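Local coordinates for glycosyl hydrolases family 31 family protein (Aspergillus niger, PDB 6DRU), which catalyses the release of alpha-xylose from the non-reducing terminal glucose of xyloglucan oligosaccharides, as a secreted alpha-xylosidase of glycoside hydrolase family 31, at residues F29-W34 and V216-V221; S45-P50 and I190-A195; W547-P552 and I589-Q594. All coordinates share one frame; numbering follows the deposited sequence. Where two conformers were deposited one is given.

Contact 1: residues F29-W34 and V216-V221; sequences FRVRAW and VDYVIV
Arg30 and Asp217 join side chains across two antiparallel strands, 29-34 and 216-221. Arg30 leaves its strand with chi1 at -177° and stays extended as far as NE. Its CB and CG lie on CG2 of Val219, the residue it faces in a non-hydrogen-bonded pair, and CD passes OD1 of Asp217. The head then grips the carboxylate side-on: Arg30 NH2 gives a hydrogen bond of 2.8 Å to Asp217 OD2, and NE a longer one of 3.3 Å to Asp217 OD1, each oxygen being met on its syn side. OD2 also accepts a bond from Asn192 ND2. An arginine suits this buried place because its long apolar stem can cover a valine while two N-H groups still reach one aspartate. CG of Arg32 rests 3.3 Å from Asp217 OD1, and the Arg32 guanidinium, overlapping that of Arg30 at the rim, is held by Gln22 and Gly61 O.

On the other face, CB of Val31 sits over the Tyr218 ring, 3.8 Å from its centroid, in a CH-pi contact. Chi1 of Tyr218 (65°) swings the ring across toward Val31. Six backbone hydrogen bonds join the pairs Phe29-Ile220, Val31-Tyr218 and Ala33-Val216.

Strand 28-35 lies between 17-23 and 216-222 in a mixed sheet, and strand 187-191 lies beside 216-222 on its far side from 28-35; Phe139 of strand 135-142 packs on Ala33, Val216 and Tyr218.

Contact 2: residues S45-P50 and I190-A195; sequences SFIYDP and IWNMPA
Asn192 lays its amide against the backbone and side chains of Ser45, Phe46 and Ile47, using both ends at once. Its OD1 accepts the backbone N-H of Phe46 at 2.8 Å, in the carbonyl plane and on a lone pair, while ND2 donates to Ser45 OG at 2.7 Å, only 4° from the amide plane. An extended chi1 (-173°) carries the group across to the loop. These two bonds, with a third from ND2 to Asp217, fix the rotation of the amide, a task for which asparagine, with a donor and an acceptor side by side, is well made.

Apolar groups close around this polar centre. CG1 of Ile47 packs 3.6 Å from Asn192 ND2. The edge of the Phe46 ring meets Asn192 OD1 through CD2 and CB of Pro194 through CE2, the latter at 3.9 Å.

Asn192 is the centre of an inverse gamma turn just beyond Ile190 and Trp191. Through it the loop between strands 28-35 and 66-68 packs on the beta sheet of the N-terminal part of the chain, while Trp441 and Tyr473, from the TIM-barrel domain, meet the Phe46 ring edge-to-face, making this a junction between the two domains.

Contact 3: residues W547-P552 and I589-Q594; sequences WTTFLP and IHLRYQ
The backbones of 547-552, where a helix gives way to loop, and of helical 589-594 come nearest at Thr549 and Arg592, whose CA atoms lie 5.5 Å apart. Arg592 carries the polar part of the contact. Its chain starts extended and bends at chi2 (72°), which brings the guanidinium against residues 549-552 with three carbonyl oxygens around its edge. NH1 donates twice, to Leu551 O at 2.8 Å and to Thr549 O at 2.9 Å. The first bond lies nearly along its C=O axis; in the second the donor stands well above the carbonyl plane. NH2 adds a third bond, to Pro552 O at 3.1 Å, again from above that plane. All three oxygens are close to the guanidinium plane, as the N-H directions require, and NE is taken by Leu250 O. Arginine fits because a planar group with several outward N-H bonds can satisfy three carbonyls of one short segment, those of Thr549, Leu551 and Pro552; the gathered oxygens would also be expected to stabilise its positive charge.

Apolar contacts flank the arginine. CG2 of Thr549 lies against the start of the Arg592 side chain, 3.9 Å from CB, while OG1 bonds back to Ala546 O, three residues earlier. Thus the methyl serves the packing between segments and the hydroxyl its own segment's backbone. Farther along, CD2 of Leu591 touches Phe550 CZ at 3.7 Å, the two side chains crossing at about a right angle.

Both segments belong to the family 31 TIM-barrel domain. The contact joins the C-terminal part of helix 535-548, and the chain leading to strand 554-555, to helix 582-594: a helix-to-strand connection of the barrel, with a buried arginine capturing its carbonyls.

All three contacts are buried, but they serve different parts of the fold. Contacts 1 and 2 adjoin, with centres about 9 Å apart, and share one sheet, in which strands 216-222 and 187-191 are neighbours, Val219 and Ile190 being joined through their backbones. Contact 1 is regular strand pairing reinforced by a salt bridge, whereas contact 2, where a loop packs beside strand 187-191, relies on one amide and an aromatic edge. Contact 3 lies on the opposite side of the chain's centre, about 41 Å from contact 1 between centres, in the TIM-barrel domain. There an arginine bonds to main-chain carbonyls, whereas in contact 1 Arg30 pairs with a carboxylate.

Contact 1: residues F29-W34 and V216-V221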
loop_
_atom_site.group_PDB
_atom_site.type_symbol
_atom_site.label_atom_id
_atom_site.label_comp_id
_atom_site.label_asym_id
_atom_site.label_seq_id
_atom_site.Cartn_x
_atom_site.Cartn_y
_atom_site.Cartn_z
ATOM N N PHE A 29 -27.187 12.908 19.402
ATOM C CA PHE A 29 -25.789 12.928 19.810
ATOM C C PHE A 29 -24.906 12.845 18.574
ATOM O O PHE A 29 -25.240 12.154 17.606
ATOM C CB PHE A 29 -25.459 11.774 20.762
ATOM C CG PHE A 29 -25.821 12.048 22.193
ATOM C CD1 PHE A 29 -25.254 13.113 22.871
ATOM C CD2 PHE A 29 -26.722 11.237 22.862
ATOM C CE1 PHE A 29 -25.584 13.370 24.190
ATOM C CE2 PHE A 29 -27.055 11.486 24.180
ATOM C CZ PHE A 29 -26.484 12.555 24.845
ATOM N N ARG A 30 -23.784 13.558 18.606
ATOM C CA ARG A 30 -22.777 13.494 17.556
ATOM C C ARG A 30 -21.507 12.878 18.123
ATOM O O ARG A 30 -21.000 13.332 19.155
ATOM C CB ARG A 30 -22.482 14.880 16.982
ATOM C CG ARG A 30 -21.486 14.851 15.838
ATOM C CD ARG A 30 -21.107 16.248 15.384
ATOM N NE ARG A 30 -20.385 16.215 14.116
ATOM C CZ ARG A 30 -19.788 17.267 13.569
ATOM N NH1 ARG A 30 -19.819 18.444 14.180
ATOM N NH2 ARG A 30 -19.155 17.142 12.409
ATOM N N VAL A 31 -20.995 11.849 17.453
ATOM C CA VAL A 31 -19.828 11.106 17.911
ATOM C C VAL A 31 -18.726 11.236 16.870
ATOM O O VAL A 31 -18.962 11.014 15.677
ATOM C CB VAL A 31 -20.163 9.626 18.170
ATOM C CG1 VAL A 31 -18.908 8.852 18.537
ATOM C CG2 VAL A 31 -21.199 9.506 19.270
ATOM N N ARG A 32 -17.529 11.602 17.324
ATOM C CA ARG A 32 -16.346 11.674 16.479
ATOM C C ARG A 32 -15.189 10.973 17.174
ATOM O O ARG A 32 -15.002 11.121 18.386
ATOM C CB ARG A 32 -15.980 13.129 16.152
ATOM C CG ARG A 32 -16.795 13.707 15.007
ATOM C CD ARG A 32 -16.457 15.162 14.734
ATOM N NE ARG A 32 -16.939 16.045 15.790
ATOM C CZ ARG A 32 -16.896 17.372 15.731
ATOM N NH1 ARG A 32 -16.396 17.976 14.661
ATOM N NH2 ARG A 32 -17.358 18.097 16.741
ATOM N N ALA A 33 -14.419 10.207 16.405
ATOM C CA ALA A 33 -13.318 9.426 16.946
ATOM C C ALA A 33 -12.151 9.435 15.970
ATOM O O ALA A 33 -12.352 9.414 14.752
ATOM C CB ALA A 33 -13.748 7.980 17.237
ATOM N N TRP A 34 -10.931 9.461 16.514
ATOM C CA TRP A 34 -9.724 9.472 15.700
ATOM C C TRP A 34 -8.561 8.867 16.471
ATOM O O TRP A 34 -8.447 9.096 17.684
ATOM C CB TRP A 34 -9.360 10.892 15.252
ATOM C CG TRP A 34 -9.065 11.844 16.379
ATOM C CD1 TRP A 34 -7.855 12.064 16.972
ATOM C CD2 TRP A 34 -9.995 12.714 17.035
ATOM N NE1 TRP A 34 -7.975 13.011 17.959
ATOM C CE2 TRP A 34 -9.280 13.427 18.018
ATOM C CE3 TRP A 34 -11.364 12.958 16.890
ATOM C CZ2 TRP A 34 -9.885 14.366 18.849
ATOM C CZ3 TRP A 34 -11.965 13.891 17.718
ATOM C CH2 TRP A 34 -11.225 14.583 18.684
ATOM N N VAL A 216 -13.549 9.646 11.986
ATOM C CA VAL A 216 -14.858 9.005 11.916
ATOM C C VAL A 216 -15.879 9.936 12.552
ATOM O O VAL A 216 -15.602 10.571 13.577
ATOM C CB VAL A 216 -14.843 7.629 12.609
ATOM C CG1 VAL A 216 -16.190 6.944 12.467
ATOM C CG2 VAL A 216 -13.744 6.759 12.028
ATOM N N ASP A 217 -17.064 10.021 11.947
ATOM C CA ASP A 217 -18.071 10.991 12.368
ATOM C C ASP A 217 -19.454 10.435 12.064
ATOM O O ASP A 217 -19.755 10.120 10.908
ATOM C CB ASP A 217 -17.852 12.332 11.656
ATOM C CG ASP A 217 -18.775 13.430 12.157
ATOM O OD1 ASP A 217 -19.511 13.203 13.141
ATOM O OD2 ASP A 217 -18.755 14.532 11.568
ATOM N N TYR A 218 -20.292 10.314 13.094
ATOM C CA TYR A 218 -21.672 9.899 12.889
ATOM C C TYR A 218 -22.575 10.602 13.893
ATOM O O TYR A 218 -22.122 11.111 14.921
ATOM C CB TYR A 218 -21.833 8.373 12.983
ATOM C CG TYR A 218 -21.553 7.756 14.339
ATOM C CD1 TYR A 218 -22.544 7.685 15.312
ATOM C CD2 TYR A 218 -20.312 7.207 14.632
ATOM C CE1 TYR A 218 -22.298 7.108 16.545
ATOM C CE2 TYR A 218 -20.057 6.626 15.863
ATOM C CZ TYR A 218 -21.055 6.579 16.814
ATOM O OH TYR A 218 -20.808 6.005 18.041
ATOM N N VAL A 219 -23.870 10.627 13.569
ATOM C CA VAL A 219 -24.896 11.265 14.385
ATOM C C VAL A 219 -26.052 10.288 14.548
ATOM O O VAL A 219 -26.468 9.643 13.580
ATOM C CB VAL A 219 -25.394 12.586 13.756
ATOM C CG1 VAL A 219 -26.465 13.224 14.625
ATOM C CG2 VAL A 219 -24.240 13.552 13.547
ATOM N N ILE A 220 -26.564 10.171 15.773
ATOM C CA ILE A 220 -27.714 9.324 16.071
ATOM C C ILE A 220 -28.783 10.183 16.732
ATOM O O ILE A 220 -28.486 10.958 17.650
ATOM C CB ILE A 220 -27.327 8.122 16.955
ATOM C CG1 ILE A 220 -28.550 7.249 17.248
ATOM C CG2 ILE A 220 -26.659 8.575 18.247
ATOM C CD1 ILE A 220 -28.216 5.950 17.946
ATOM N N VAL A 221 -30.020 10.057 16.256
ATOM C CA VAL A 221 -31.146 10.829 16.764
ATOM C C VAL A 221 -32.295 9.874 17.054
ATOM O O VAL A 221 -32.566 8.958 16.269
ATOM C CB VAL A 221 -31.572 11.933 15.771
ATOM C CG1 VAL A 221 -31.864 11.343 14.399
ATOM C CG2 VAL A 221 -32.776 12.693 16.302
#

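Contact 2: residues S45-P50 and I190-A195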
loop_
_atom_site.group_PDB
_atom_site.type_symbol
_atom_site.label_atom_id
_atom_site.label_comp_id
_atom_site.label_asym_id
_atom_site.label_seq_id
_atom_site.Cartn_x
_atom_site.Cartn_y
_atom_site.Cartn_z
ATOM N N SER A 45 -17.844 17.568 5.715
ATOM C CA SER A 45 -18.988 17.242 6.552
ATOM C C SER A 45 -20.262 17.616 5.815
ATOM O O SER A 45 -20.298 18.606 5.077
ATOM C CB SER A 45 -18.933 17.973 7.901
ATOM O OG SER A 45 -20.077 17.683 8.686
ATOM N N PHE A 46 -21.302 16.810 6.004
ATOM C CA PHE A 46 -22.579 17.014 5.337
ATOM C C PHE A 46 -23.679 17.429 6.303
ATOM O O PHE A 46 -24.841 17.532 5.895
ATOM C CB PHE A 46 -22.980 15.746 4.580
ATOM C CG PHE A 46 -22.005 15.356 3.503
ATOM C CD1 PHE A 46 -22.068 15.940 2.248
ATOM C CD2 PHE A 46 -21.019 14.413 3.750
ATOM C CE1 PHE A 46 -21.168 15.588 1.254
ATOM C CE2 PHE A 46 -20.115 14.056 2.762
ATOM C CZ PHE A 46 -20.190 14.644 1.513
ATOM N N ILE A 47 -23.345 17.672 7.568
ATOM C CA ILE A 47 -24.321 18.080 8.569
ATOM C C ILE A 47 -24.067 19.531 8.952
ATOM O O ILE A 47 -22.948 20.042 8.839
ATOM C CB ILE A 47 -24.288 17.169 9.815
ATOM C CG1 ILE A 47 -22.957 17.315 10.551
ATOM C CG2 ILE A 47 -24.533 15.720 9.422
ATOM C CD1 ILE A 47 -22.953 16.683 11.924
ATOM N N TYR A 48 -25.127 20.197 9.405
ATOM C CA TYR A 48 -25.066 21.600 9.791
ATOM C C TYR A 48 -24.661 21.729 11.254
ATOM O O TYR A 48 -25.136 20.979 12.111
ATOM C CB TYR A 48 -26.419 22.280 9.565
ATOM C CG TYR A 48 -26.760 22.520 8.110
ATOM C CD1 TYR A 48 -27.280 21.503 7.320
ATOM C CD2 TYR A 48 -26.570 23.767 7.530
ATOM C CE1 TYR A 48 -27.593 21.720 5.991
ATOM C CE2 TYR A 48 -26.881 23.994 6.202
ATOM C CZ TYR A 48 -27.392 22.968 5.437
ATOM O OH TYR A 48 -27.703 23.190 4.114
ATOM N N ASP A 49 -23.788 22.691 11.534
ATOM C CA ASP A 49 -23.377 23.003 12.902
ATOM C C ASP A 49 -23.493 24.507 13.115
ATOM O O ASP A 49 -22.690 25.272 12.543
ATOM C CB ASP A 49 -21.956 22.524 13.184
ATOM C CG ASP A 49 -21.582 22.647 14.649
ATOM O OD1 ASP A 49 -22.485 22.906 15.473
ATOM O OD2 ASP A 49 -20.387 22.479 14.976
ATOM N N PRO A 50 -24.467 24.979 13.909
ATOM C CA PRO A 50 -25.450 24.143 14.603
ATOM C C PRO A 50 -26.516 23.630 13.644
ATOM O O PRO A 50 -26.605 24.146 12.530
ATOM C CB PRO A 50 -26.049 25.100 15.634
ATOM C CG PRO A 50 -25.973 26.428 14.970
ATOM C CD PRO A 50 -24.708 26.415 14.144
ATOM N N ILE A 190 -26.808 8.763 10.833
ATOM C CA ILE A 190 -26.119 9.401 9.718
ATOM C C ILE A 190 -24.633 9.099 9.839
ATOM O O ILE A 190 -23.996 9.486 10.824
ATOM C CB ILE A 190 -26.350 10.921 9.686
ATOM C CG1 ILE A 190 -27.843 11.237 9.627
ATOM C CG2 ILE A 190 -25.625 11.545 8.499
ATOM C CD1 ILE A 190 -28.150 12.718 9.686
ATOM N N TRP A 191 -24.085 8.408 8.840
ATOM C CA TRP A 191 -22.649 8.149 8.740
ATOM C C TRP A 191 -22.047 9.298 7.941
ATOM O O TRP A 191 -21.964 9.256 6.712
ATOM C CB TRP A 191 -22.411 6.786 8.101
ATOM C CG TRP A 191 -20.983 6.342 7.931
ATOM C CD1 TRP A 191 -20.271 6.313 6.767
ATOM C CD2 TRP A 191 -20.111 5.819 8.943
ATOM N NE1 TRP A 191 -19.009 5.820 6.991
ATOM C CE2 TRP A 191 -18.885 5.510 8.319
ATOM C CE3 TRP A 191 -20.244 5.590 10.317
ATOM C CZ2 TRP A 191 -17.800 4.989 9.020
ATOM C CZ3 TRP A 191 -19.163 5.070 11.011
ATOM C CH2 TRP A 191 -17.959 4.774 10.361
ATOM N N ASN A 192 -21.638 10.351 8.653
ATOM C CA ASN A 192 -21.188 11.605 8.041
ATOM C C ASN A 192 -19.753 11.452 7.534
ATOM O O ASN A 192 -18.790 11.980 8.096
ATOM C CB ASN A 192 -21.311 12.750 9.037
ATOM C CG ASN A 192 -21.032 14.103 8.411
ATOM O OD1 ASN A 192 -21.230 14.301 7.212
ATOM N ND2 ASN A 192 -20.569 15.045 9.223
ATOM N N MET A 193 -19.621 10.711 6.432
ATOM C CA MET A 193 -18.321 10.369 5.874
ATOM C C MET A 193 -18.383 10.438 4.352
ATOM O O MET A 193 -19.311 9.873 3.747
ATOM C CB MET A 193 -17.884 8.971 6.322
ATOM C CG MET A 193 -17.871 8.768 7.828
ATOM S SD MET A 193 -16.403 9.457 8.608
ATOM C CE MET A 193 -15.206 8.178 8.239
ATOM N N PRO A 194 -17.435 11.117 3.706
ATOM C CA PRO A 194 -17.386 11.138 2.238
ATOM C C PRO A 194 -16.605 9.993 1.611
ATOM O O PRO A 194 -16.520 9.934 0.379
ATOM C CB PRO A 194 -16.688 12.475 1.961
ATOM C CG PRO A 194 -15.740 12.616 3.099
ATOM C CD PRO A 194 -16.418 12.001 4.302
ATOM N N ALA A 195 -16.042 9.093 2.409
ATOM C CA ALA A 195 -15.227 8.014 1.875
ATOM C C ALA A 195 -16.096 6.876 1.357
ATOM O O ALA A 195 -17.181 6.603 1.878
ATOM C CB ALA A 195 -14.267 7.487 2.944
#

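Contact 3: residues W547-P552 and I589-Q594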
loop_
_atom_site.group_PDB
_atom_site.type_symbol
_atom_site.label_atom_id
_atom_site.label_comp_id
_atom_site.label_asym_id
_atom_site.label_seq_id
_atom_site.Cartn_x
_atom_site.Cartn_y
_atom_site.Cartn_z
ATOM N N TRP A 547 -48.674 6.900 -13.745
ATOM C CA TRP A 547 -48.059 6.903 -12.421
ATOM C C TRP A 547 -47.268 8.182 -12.179
ATOM O O TRP A 547 -47.273 8.719 -11.065
ATOM C CB TRP A 547 -47.163 5.678 -12.255
ATOM C CG TRP A 547 -46.390 5.677 -10.974
ATOM C CD1 TRP A 547 -46.855 6.009 -9.734
ATOM C CD2 TRP A 547 -45.008 5.338 -10.805
ATOM N NE1 TRP A 547 -45.851 5.891 -8.803
ATOM C CE2 TRP A 547 -44.707 5.482 -9.436
ATOM C CE3 TRP A 547 -43.998 4.925 -11.679
ATOM C CZ2 TRP A 547 -43.439 5.227 -8.921
ATOM C CZ3 TRP A 547 -42.741 4.672 -11.166
ATOM C CH2 TRP A 547 -42.471 4.823 -9.800
ATOM N N THR A 548 -46.579 8.683 -13.208
ATOM C CA THR A 548 -45.766 9.882 -13.042
ATOM C C THR A 548 -46.603 11.102 -12.683
ATOM O O THR A 548 -46.053 12.089 -12.183
ATOM C CB THR A 548 -44.966 10.157 -14.315
ATOM O OG1 THR A 548 -45.861 10.517 -15.375
ATOM C CG2 THR A 548 -44.181 8.921 -14.720
ATOM N N THR A 549 -47.916 11.060 -12.928
ATOM C CA THR A 549 -48.786 12.139 -12.471
ATOM C C THR A 549 -48.756 12.269 -10.955
ATOM O O THR A 549 -48.852 13.381 -10.424
ATOM C CB THR A 549 -50.220 11.900 -12.947
ATOM O OG1 THR A 549 -50.209 11.495 -14.323
ATOM C CG2 THR A 549 -51.050 13.171 -12.802
ATOM N N PHE A 550 -48.614 11.151 -10.247
ATOM C CA PHE A 550 -48.615 11.155 -8.791
ATOM C C PHE A 550 -47.212 10.892 -8.256
ATOM O O PHE A 550 -47.010 10.026 -7.398
ATOM C CB PHE A 550 -49.619 10.127 -8.269
ATOM C CG PHE A 550 -51.008 10.326 -8.806
ATOM C CD1 PHE A 550 -51.901 11.160 -8.155
ATOM C CD2 PHE A 550 -51.414 9.693 -9.970
ATOM C CE1 PHE A 550 -53.174 11.354 -8.650
ATOM C CE2 PHE A 550 -52.687 9.881 -10.470
ATOM C CZ PHE A 550 -53.569 10.714 -9.809
ATOM N N LEU A 551 -46.245 11.642 -8.762
ATOM C CA LEU A 551 -44.857 11.632 -8.330
ATOM C C LEU A 551 -44.419 13.066 -8.091
ATOM O O LEU A 551 -45.058 14.004 -8.579
ATOM C CB LEU A 551 -43.946 10.973 -9.375
ATOM C CG LEU A 551 -43.994 9.451 -9.463
ATOM C CD1 LEU A 551 -43.114 8.956 -10.597
ATOM C CD2 LEU A 551 -43.563 8.839 -8.141
ATOM N N PRO A 552 -43.349 13.274 -7.315
ATOM C CA PRO A 552 -42.911 14.652 -7.035
ATOM C C PRO A 552 -42.695 15.488 -8.282
ATOM O O PRO A 552 -42.964 16.696 -8.263
ATOM C CB PRO A 552 -41.607 14.443 -6.256
ATOM C CG PRO A 552 -41.819 13.148 -5.552
ATOM C CD PRO A 552 -42.586 12.289 -6.525
ATOM N N ILE A 589 -52.037 14.668 -18.233
ATOM C CA ILE A 589 -51.332 15.947 -18.266
ATOM C C ILE A 589 -52.195 17.039 -17.649
ATOM O O ILE A 589 -51.717 17.855 -16.851
ATOM C CB ILE A 589 -50.919 16.296 -19.709
ATOM C CG1 ILE A 589 -49.839 15.331 -20.202
ATOM C CG2 ILE A 589 -50.430 17.735 -19.792
ATOM C CD1 ILE A 589 -49.383 15.599 -21.620
ATOM N N HIS A 590 -53.481 17.072 -18.006
ATOM C CA HIS A 590 -54.388 18.053 -17.417
ATOM C C HIS A 590 -54.606 17.790 -15.930
ATOM O O HIS A 590 -54.670 18.733 -15.133
ATOM C CB HIS A 590 -55.720 18.047 -18.165
ATOM C CG HIS A 590 -55.696 18.822 -19.446
ATOM N ND1 HIS A 590 -55.807 18.221 -20.681
ATOM C CD2 HIS A 590 -55.579 20.150 -19.681
ATOM C CE1 HIS A 590 -55.758 19.146 -21.624
ATOM N NE2 HIS A 590 -55.620 20.325 -21.044
ATOM N N LEU A 591 -54.731 16.518 -15.541
ATOM C CA LEU A 591 -54.882 16.187 -14.128
ATOM C C LEU A 591 -53.675 16.650 -13.322
ATOM O O LEU A 591 -53.815 17.092 -12.175
ATOM C CB LEU A 591 -55.095 14.682 -13.959
ATOM C CG LEU A 591 -55.145 14.159 -12.521
ATOM C CD1 LEU A 591 -56.288 14.807 -11.753
ATOM C CD2 LEU A 591 -55.266 12.641 -12.499
ATOM N N ARG A 592 -52.479 16.552 -13.908
ATOM C CA ARG A 592 -51.273 17.018 -13.233
ATOM C C ARG A 592 -51.370 18.502 -12.904
ATOM O O ARG A 592 -51.059 18.924 -11.784
ATOM C CB ARG A 592 -50.048 16.733 -14.105
ATOM C CG ARG A 592 -48.740 17.284 -13.561
ATOM C CD ARG A 592 -48.275 16.504 -12.345
ATOM N NE ARG A 592 -47.043 17.053 -11.786
ATOM C CZ ARG A 592 -46.371 16.504 -10.778
ATOM N NH1 ARG A 592 -46.812 15.388 -10.213
ATOM N NH2 ARG A 592 -45.259 17.072 -10.335
ATOM N N TYR A 593 -51.806 19.312 -13.873
ATOM C CA TYR A 593 -51.979 20.738 -13.613
ATOM C C TYR A 593 -53.134 20.998 -12.656
ATOM O O TYR A 593 -53.122 22.001 -11.934
ATOM C CB TYR A 593 -52.193 21.495 -14.924
ATOM C CG TYR A 593 -50.950 21.585 -15.777
ATOM C CD1 TYR A 593 -49.933 22.474 -15.459
ATOM C CD2 TYR A 593 -50.792 20.781 -16.898
ATOM C CE1 TYR A 593 -48.793 22.561 -16.230
ATOM C CE2 TYR A 593 -49.654 20.860 -17.677
ATOM C CZ TYR A 593 -48.657 21.753 -17.338
ATOM O OH TYR A 593 -47.519 21.841 -18.107
ATOM N N GLN A 594 -54.135 20.115 -12.635
ATOM C CA GLN A 594 -55.242 20.277 -11.699
ATOM C C GLN A 594 -54.801 20.029 -10.262
ATOM O O GLN A 594 -55.398 20.575 -9.327
ATOM C CB GLN A 594 -56.391 19.341 -12.075
ATOM C CG GLN A 594 -57.701 19.646 -11.366
ATOM C CD GLN A 594 -58.818 18.708 -11.782
ATOM O OE1 GLN A 594 -58.639 17.860 -12.658
ATOM N NE2 GLN A 594 -59.979 18.858 -11.157
#